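Local coordinates for archaeal flagellar ATP-binding protein FlaH (Methanocaldococcus jannaschii DSM 2661, PDB 4WIA) that probably binds ATP and magnesium as a KaiC-like P-loop ATPase and is probably a component of the archaellum, the archaeal flagellum, at residues S62-T66 against P97-D101; K103-L109 against L132-A137; S57-T63 against A89-V95. All coordinates share one frame; numbering follows the deposited sequence.

Contact 1: S62-T66 against P97-D101; sequences STQLT and PLIAD. With SO4 (sulfate ion), chain F.
I99 lies across the backbone of residues 63-65, in the loop that leaves strand 58-62 of this KaiC-like P-loop fold. The loop carries Q64, a probable ATP-binding residue, and I99 belongs to the short helix 96-100. From CB the I99 side chain forks. CG1 lies anti to the carbonyl carbon (chi1 -72°) and reaches over the loop, 3.6 Å from T63 O. The same CG1 also sits against the carbonyl carbon of Q64. CG2, the other branch, comes no closer than 4.0 Å to Q64 O. At the tip, CD1 reaches L65 O at 3.6 Å and also approaches S62 O. The contact with I99 is thus mainly methyl and methylene groups laid on peptide groups.

A second touch, between methyl groups, lies beside it. T63 and L98 run side by side and point the same way, with T63 CG2 3.8 Å from L98 CD1. T63 OG1 is turned to another partner, S128 N.

The loop is held in shape from within. S62 OG accepts from both Q64 N and L65 N, an ST turn and an ST motif on one hydroxyl. T66 then stands at the N-cap of helix 67-76. The Q64 side chain leaves the backbone away from helix 96-100, and its extended chain ends at a bound sulfate, probably from the crystallisation liquor, which K40 NZ and N164 ND2 also hold. Q64 NE2 donates to sulfate O2 at 2.8 Å with an N-H...O angle of 140°.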
# COMPACT_ATOMS: atom_id res chain seq x y z
N SER A 62 -14.76 -10.45 19.09
CA SER A 62 -14.64 -9.78 20.36
C SER A 62 -15.73 -10.26 21.36
O SER A 62 -16.90 -10.18 21.07
CB SER A 62 -14.84 -8.27 20.16
OG SER A 62 -14.82 -7.58 21.41
N THR A 63 -15.31 -10.62 22.56
CA THR A 63 -16.20 -10.84 23.67
C THR A 63 -16.50 -9.58 24.45
O THR A 63 -17.10 -9.67 25.50
CB THR A 63 -15.57 -11.84 24.64
OG1 THR A 63 -14.25 -11.41 25.03
CG2 THR A 63 -15.44 -13.18 23.97
N GLN A 64 -16.04 -8.41 23.99
CA GLN A 64 -16.15 -7.18 24.81
C GLN A 64 -16.84 -5.98 24.14
O GLN A 64 -17.51 -5.25 24.81
CB GLN A 64 -14.75 -6.77 25.28
CG GLN A 64 -14.11 -7.81 26.17
CD GLN A 64 -12.73 -7.41 26.62
OE1 GLN A 64 -12.25 -6.33 26.31
NE2 GLN A 64 -12.04 -8.30 27.31
N LEU A 65 -16.68 -5.81 22.84
CA LEU A 65 -17.15 -4.63 22.17
C LEU A 65 -18.16 -4.97 21.08
O LEU A 65 -17.93 -5.83 20.21
CB LEU A 65 -15.98 -3.87 21.54
CG LEU A 65 -14.82 -3.45 22.49
CD1 LEU A 65 -13.71 -2.80 21.72
CD2 LEU A 65 -15.30 -2.46 23.59
N THR A 66 -19.24 -4.20 21.09
CA THR A 66 -20.19 -4.19 19.98
C THR A 66 -19.48 -3.56 18.81
O THR A 66 -18.37 -3.03 18.96
CB THR A 66 -21.41 -3.30 20.25
OG1 THR A 66 -20.97 -1.97 20.53
CG2 THR A 66 -22.23 -3.82 21.41
N PRO A 97 -23.74 -12.34 23.83
CA PRO A 97 -24.09 -12.84 25.16
C PRO A 97 -23.00 -12.59 26.21
O PRO A 97 -23.32 -12.47 27.42
CB PRO A 97 -24.32 -14.35 24.94
CG PRO A 97 -24.48 -14.55 23.46
CD PRO A 97 -23.82 -13.39 22.78
N LEU A 98 -21.73 -12.55 25.79
CA LEU A 98 -20.67 -12.25 26.74
C LEU A 98 -20.55 -10.76 26.95
O LEU A 98 -20.16 -10.35 28.04
CB LEU A 98 -19.33 -12.84 26.34
CG LEU A 98 -19.30 -14.36 26.59
CD1 LEU A 98 -18.02 -14.99 26.07
CD2 LEU A 98 -19.46 -14.73 28.06
N ILE A 99 -20.81 -9.96 25.91
CA ILE A 99 -20.79 -8.49 25.97
C ILE A 99 -21.90 -8.01 26.90
O ILE A 99 -21.69 -7.22 27.77
CB ILE A 99 -21.01 -7.89 24.56
CG1 ILE A 99 -19.76 -8.11 23.67
CG2 ILE A 99 -21.35 -6.43 24.66
CD1 ILE A 99 -20.04 -8.06 22.17
N ALA A 100 -23.10 -8.56 26.70
CA ALA A 100 -24.28 -8.27 27.53
C ALA A 100 -24.21 -8.87 28.94
O ALA A 100 -24.74 -8.27 29.89
CB ALA A 100 -25.54 -8.74 26.82
N ASP A 101 -23.61 -10.03 29.09
CA ASP A 101 -23.39 -10.61 30.42
C ASP A 101 -22.07 -11.37 30.50
O ASP A 101 -21.95 -12.47 29.98
CB ASP A 101 -24.56 -11.52 30.85
CG ASP A 101 -24.31 -12.18 32.18
OD1 ASP A 101 -23.49 -11.69 32.97
OD2 ASP A 101 -24.95 -13.20 32.44
S SO4 F . -9.29 -9.39 29.43
O1 SO4 F . -7.95 -9.37 30.03
O2 SO4 F . -9.97 -8.07 29.22
O3 SO4 F . -10.04 -10.13 30.48
O4 SO4 F . -9.35 -10.09 28.09

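Contact 2: K103-L109 against L132-A137; sequences KKKDGFL and LIANDA
D106 and D136 form a single backbone bridge: D106 N donates to N135 O at 3.2 Å, and A137 N donates to D106 O at 2.8 Å. The first donor lies nearly on the line of the carbonyl bond. The second comes from well above the carbonyl plane. D136 CA also makes a CH...O contact with D106 O.

The carboxylate of D136 continues the link. Its CG is anti to the backbone N (chi1 -179°), which carries OD1 to the start of helix 108-114. There L109 N donates to D136 OD1 at 3.0 Å, nearly straight at 164°, from above the carboxylate plane. D136 OD2 bonds S138 OG. The CB and CG of L109 lie against the same OD1, and its CD2 packs on L132 and on I133 CG1.

The F108 ring has its edge towards N135, with CD2 3.5 Å from N135 O. The ring and the side-chain amide of N135 are nearly perpendicular, at 79°. One ring face takes D106 CB, offset towards the rim. F108 CB meets L132 CD2 at 3.8 Å, the two side chains crossing at about a right angle. K105 crosses N135 in the same manner, its CE 3.6 Å from N135 OD1. The amide nitrogen of N135 is bonded back to A131 O.

The contact thus joins the loop entering helix 108-114 to the end of helix 129-134. Helix 96-100 packs on F108, L132 and N135 through L98, while helix 142-153 meets I133.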
# COMPACT_ATOMS: atom_id res chain seq x y z
N LYS A 103 -20.68 -13.32 32.39
CA LYS A 103 -20.69 -14.74 32.80
C LYS A 103 -21.80 -15.65 32.22
O LYS A 103 -22.01 -16.77 32.70
CB LYS A 103 -20.61 -14.82 34.36
CG LYS A 103 -19.18 -15.09 34.82
CD LYS A 103 -18.76 -14.41 36.11
CE LYS A 103 -17.35 -14.84 36.45
NZ LYS A 103 -17.35 -16.04 37.32
N LYS A 104 -22.45 -15.19 31.15
CA LYS A 104 -23.43 -16.01 30.41
C LYS A 104 -22.72 -17.23 29.83
O LYS A 104 -21.62 -17.12 29.35
CB LYS A 104 -24.07 -15.17 29.30
CG LYS A 104 -25.46 -15.68 28.86
CD LYS A 104 -25.38 -16.67 27.71
CE LYS A 104 -26.66 -16.68 26.87
NZ LYS A 104 -26.47 -17.38 25.57
N LYS A 105 -23.36 -18.40 29.93
CA LYS A 105 -22.76 -19.71 29.55
C LYS A 105 -23.44 -20.39 28.34
O LYS A 105 -24.64 -20.30 28.18
CB LYS A 105 -22.70 -20.59 30.81
CG LYS A 105 -21.58 -19.99 31.68
CD LYS A 105 -20.85 -20.75 32.80
CE LYS A 105 -20.29 -19.75 33.82
NZ LYS A 105 -19.06 -20.31 34.42
N ASP A 106 -22.65 -21.02 27.48
CA ASP A 106 -23.15 -21.43 26.16
C ASP A 106 -22.08 -22.23 25.37
O ASP A 106 -20.93 -22.33 25.80
CB ASP A 106 -23.54 -20.16 25.41
CG ASP A 106 -24.28 -20.43 24.14
OD1 ASP A 106 -23.69 -21.00 23.19
OD2 ASP A 106 -25.46 -20.07 24.07
N GLY A 107 -22.48 -22.83 24.24
CA GLY A 107 -21.56 -23.59 23.36
C GLY A 107 -20.76 -22.69 22.50
O GLY A 107 -20.87 -22.68 21.25
N PHE A 108 -19.93 -21.89 23.17
CA PHE A 108 -19.12 -20.91 22.47
C PHE A 108 -18.11 -21.57 21.58
O PHE A 108 -17.94 -21.19 20.43
CB PHE A 108 -18.44 -20.00 23.48
CG PHE A 108 -19.41 -19.09 24.19
CD1 PHE A 108 -20.18 -18.20 23.45
CD2 PHE A 108 -19.59 -19.17 25.57
CE1 PHE A 108 -21.08 -17.36 24.07
CE2 PHE A 108 -20.49 -18.32 26.20
CZ PHE A 108 -21.22 -17.39 25.44
N LEU A 109 -17.46 -22.59 22.11
CA LEU A 109 -16.39 -23.26 21.38
C LEU A 109 -16.84 -24.00 20.13
O LEU A 109 -16.14 -24.06 19.13
CB LEU A 109 -15.63 -24.19 22.35
CG LEU A 109 -14.96 -23.43 23.53
CD1 LEU A 109 -14.02 -24.36 24.27
CD2 LEU A 109 -14.21 -22.15 23.14
N LEU A 132 -14.20 -17.16 26.18
CA LEU A 132 -15.00 -18.16 25.45
C LEU A 132 -14.81 -19.56 26.00
O LEU A 132 -15.76 -20.34 26.06
CB LEU A 132 -14.62 -18.14 23.98
CG LEU A 132 -15.02 -16.87 23.22
CD1 LEU A 132 -14.37 -16.78 21.85
CD2 LEU A 132 -16.53 -16.75 23.05
N ILE A 133 -13.58 -19.92 26.39
CA ILE A 133 -13.36 -21.20 27.04
C ILE A 133 -14.03 -21.23 28.41
O ILE A 133 -14.83 -22.13 28.70
CB ILE A 133 -11.86 -21.52 27.19
CG1 ILE A 133 -11.25 -21.61 25.79
CG2 ILE A 133 -11.67 -22.82 27.97
CD1 ILE A 133 -9.73 -21.55 25.70
N ALA A 134 -13.73 -20.24 29.25
CA ALA A 134 -14.18 -20.24 30.64
C ALA A 134 -15.69 -20.29 30.76
O ALA A 134 -16.19 -20.76 31.76
CB ALA A 134 -13.64 -19.01 31.36
N ASN A 135 -16.40 -19.79 29.75
CA ASN A 135 -17.83 -19.80 29.76
C ASN A 135 -18.47 -20.80 28.82
O ASN A 135 -19.69 -20.78 28.62
CB ASN A 135 -18.36 -18.42 29.48
CG ASN A 135 -17.93 -17.45 30.53
OD1 ASN A 135 -18.30 -17.59 31.67
ND2 ASN A 135 -17.12 -16.49 30.18
N ASP A 136 -17.68 -21.71 28.27
CA ASP A 136 -18.22 -22.74 27.40
C ASP A 136 -18.98 -23.79 28.22
O ASP A 136 -18.60 -24.13 29.34
CB ASP A 136 -17.12 -23.41 26.61
CG ASP A 136 -17.65 -24.46 25.70
OD1 ASP A 136 -18.22 -24.08 24.66
OD2 ASP A 136 -17.50 -25.68 26.03
N ALA A 137 -20.06 -24.30 27.64
CA ALA A 137 -20.93 -25.28 28.27
C ALA A 137 -21.06 -26.46 27.31
O ALA A 137 -22.11 -26.64 26.66
CB ALA A 137 -22.30 -24.69 28.53

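Contact 3: S57-T63 against A89-V95; sequences SVTYVST and ALLYIPV
Y60 and Y92 lie side by side and point the same way, at the middle of two parallel strands in the sheet of the P-loop fold. Y60 CD1 and Y92 CE1 are 3.8 Å apart. The rings meet obliquely, with their planes at 31°. F70 stacks on Y92 and also meets the Y60 ring. On this same face L90 folds its CD1 back to V58, 4.1 Å from V58 CB. The other face carries T59, V61, L91 and I93. There V61 CG2 touches I93 CB, and V61 CG1 meets V95 CG2 at 3.7 Å.

Six backbone bonds join the strands in regular parallel register. Residues 58, 60 and 62 each donate and accept. The shortest are Y60 N to L91 O and I93 N to Y60 O, both 2.8 Å. The last, V95 N to S62 O, is almost straight at 177°. CA-H...O contacts such as T59 CA to L91 O, 3.2 Å, run beside them.

The polar ends find partners beyond the pair. Y60 OH bonds D127 OD2, and T59 OG1 bonds F118 O. Y60 comes within about 5 Å of S41, side chain to side chain; S41 is a probable magnesium ligand of the P-loop. Y92 swings its ring opposite its own backbone N (chi1 -175°), along Y60, and brings its OH to L65 O. A leucine in its place has no ring or hydroxyl, and would probably leave L65 O without this donor and F70 without its stacking partner.

The chemistry implies a buried apolar seam whose hydroxyls are tied to neighbouring parts of the chain.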
# COMPACT_ATOMS: atom_id res chain seq x y z
N SER A 57 -7.07 -9.82 4.74
CA SER A 57 -8.39 -9.76 5.29
C SER A 57 -8.31 -10.25 6.73
O SER A 57 -7.45 -11.03 7.05
CB SER A 57 -9.34 -10.63 4.50
OG SER A 57 -8.86 -11.97 4.40
N VAL A 58 -9.19 -9.74 7.60
CA VAL A 58 -9.17 -10.07 8.98
C VAL A 58 -10.59 -10.37 9.46
O VAL A 58 -11.53 -9.66 9.11
CB VAL A 58 -8.60 -8.89 9.79
CG1 VAL A 58 -8.66 -9.18 11.27
CG2 VAL A 58 -7.17 -8.60 9.39
N THR A 59 -10.71 -11.39 10.31
CA THR A 59 -11.86 -11.57 11.14
C THR A 59 -11.49 -11.22 12.57
O THR A 59 -10.48 -11.73 13.11
CB THR A 59 -12.33 -13.03 11.14
OG1 THR A 59 -12.82 -13.35 9.84
CG2 THR A 59 -13.49 -13.27 12.15
N TYR A 60 -12.30 -10.38 13.21
CA TYR A 60 -12.05 -10.03 14.60
C TYR A 60 -13.26 -10.43 15.43
O TYR A 60 -14.31 -9.84 15.27
CB TYR A 60 -11.76 -8.53 14.69
CG TYR A 60 -11.10 -8.06 15.99
CD1 TYR A 60 -11.72 -8.22 17.20
CD2 TYR A 60 -9.88 -7.43 15.97
CE1 TYR A 60 -11.15 -7.82 18.38
CE2 TYR A 60 -9.29 -6.98 17.15
CZ TYR A 60 -9.91 -7.16 18.34
OH TYR A 60 -9.36 -6.74 19.55
N VAL A 61 -13.08 -11.38 16.35
CA VAL A 61 -14.12 -11.85 17.21
C VAL A 61 -13.85 -11.27 18.59
O VAL A 61 -12.84 -11.60 19.19
CB VAL A 61 -14.12 -13.39 17.30
CG1 VAL A 61 -15.26 -13.92 18.19
CG2 VAL A 61 -14.20 -14.01 15.92
N SER A 62 -14.76 -10.45 19.09
CA SER A 62 -14.64 -9.78 20.36
C SER A 62 -15.73 -10.26 21.36
O SER A 62 -16.90 -10.18 21.07
CB SER A 62 -14.84 -8.27 20.16
OG SER A 62 -14.82 -7.58 21.41
N THR A 63 -15.31 -10.62 22.56
CA THR A 63 -16.20 -10.84 23.67
C THR A 63 -16.50 -9.58 24.45
O THR A 63 -17.10 -9.67 25.50
CB THR A 63 -15.57 -11.84 24.64
OG1 THR A 63 -14.25 -11.41 25.03
CG2 THR A 63 -15.44 -13.18 23.97
N ALA A 89 -13.64 -6.69 3.84
CA ALA A 89 -12.27 -6.90 4.19
C ALA A 89 -12.04 -7.18 5.65
O ALA A 89 -11.24 -8.11 6.00
CB ALA A 89 -11.44 -5.74 3.77
N LEU A 90 -12.73 -6.45 6.50
CA LEU A 90 -12.78 -6.75 7.94
C LEU A 90 -14.16 -7.30 8.31
O LEU A 90 -15.18 -6.67 8.05
CB LEU A 90 -12.51 -5.48 8.76
CG LEU A 90 -12.72 -5.53 10.28
CD1 LEU A 90 -11.89 -6.65 10.87
CD2 LEU A 90 -12.43 -4.22 11.00
N LEU A 91 -14.21 -8.51 8.92
CA LEU A 91 -15.41 -9.09 9.40
C LEU A 91 -15.31 -9.06 10.89
O LEU A 91 -14.44 -9.68 11.51
CB LEU A 91 -15.50 -10.56 8.93
CG LEU A 91 -16.57 -11.46 9.49
CD1 LEU A 91 -17.96 -10.94 9.11
CD2 LEU A 91 -16.36 -12.89 9.02
N TYR A 92 -16.21 -8.29 11.49
CA TYR A 92 -16.21 -8.05 12.92
C TYR A 92 -17.36 -8.82 13.58
O TYR A 92 -18.49 -8.66 13.19
CB TYR A 92 -16.34 -6.54 13.22
CG TYR A 92 -16.21 -6.27 14.69
CD1 TYR A 92 -14.98 -6.30 15.29
CD2 TYR A 92 -17.32 -6.11 15.50
CE1 TYR A 92 -14.84 -6.11 16.65
CE2 TYR A 92 -17.20 -5.91 16.88
CZ TYR A 92 -15.94 -5.91 17.44
OH TYR A 92 -15.80 -5.72 18.80
N ILE A 93 -17.06 -9.63 14.60
CA ILE A 93 -18.03 -10.52 15.21
C ILE A 93 -18.16 -10.25 16.70
O ILE A 93 -17.34 -10.72 17.52
CB ILE A 93 -17.56 -11.96 15.05
CG1 ILE A 93 -17.29 -12.26 13.57
CG2 ILE A 93 -18.63 -12.93 15.65
CD1 ILE A 93 -18.53 -12.26 12.69
N PRO A 94 -19.16 -9.47 17.07
CA PRO A 94 -19.39 -9.29 18.50
C PRO A 94 -20.08 -10.52 19.13
O PRO A 94 -21.14 -10.91 18.66
CB PRO A 94 -20.28 -8.04 18.58
CG PRO A 94 -20.78 -7.80 17.20
CD PRO A 94 -20.01 -8.62 16.22
N VAL A 95 -19.50 -11.06 20.21
CA VAL A 95 -20.15 -12.14 20.95
C VAL A 95 -21.15 -11.56 21.98
O VAL A 95 -20.83 -11.39 23.17
CB VAL A 95 -19.09 -13.01 21.62
CG1 VAL A 95 -19.76 -14.21 22.30
CG2 VAL A 95 -18.07 -13.48 20.59

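Overall arrangement
From the N terminus, strand 58-62 leads into the loop 62-66. Strand 90-94 returns beside it after helices 67-76 and 82-87, closing contact 3 as a parallel pair at the edge of the main sheet within this chain. Helix 96-100 follows and closes contact 1 over the same loop. Contacts 1 and 3 thus overlap along the chain: they share S62 and T63, and contact 3 closes first. Y92 OH joins them through L65 O. Contact 2 is in series with both. It ties the loop before helix 108-114 to the end of helix 129-134, with helix 116-119 and strand 123-127 between. L98 of contact 1 packs on F108 and N135 of contact 2, while L132 reaches T63 and V95.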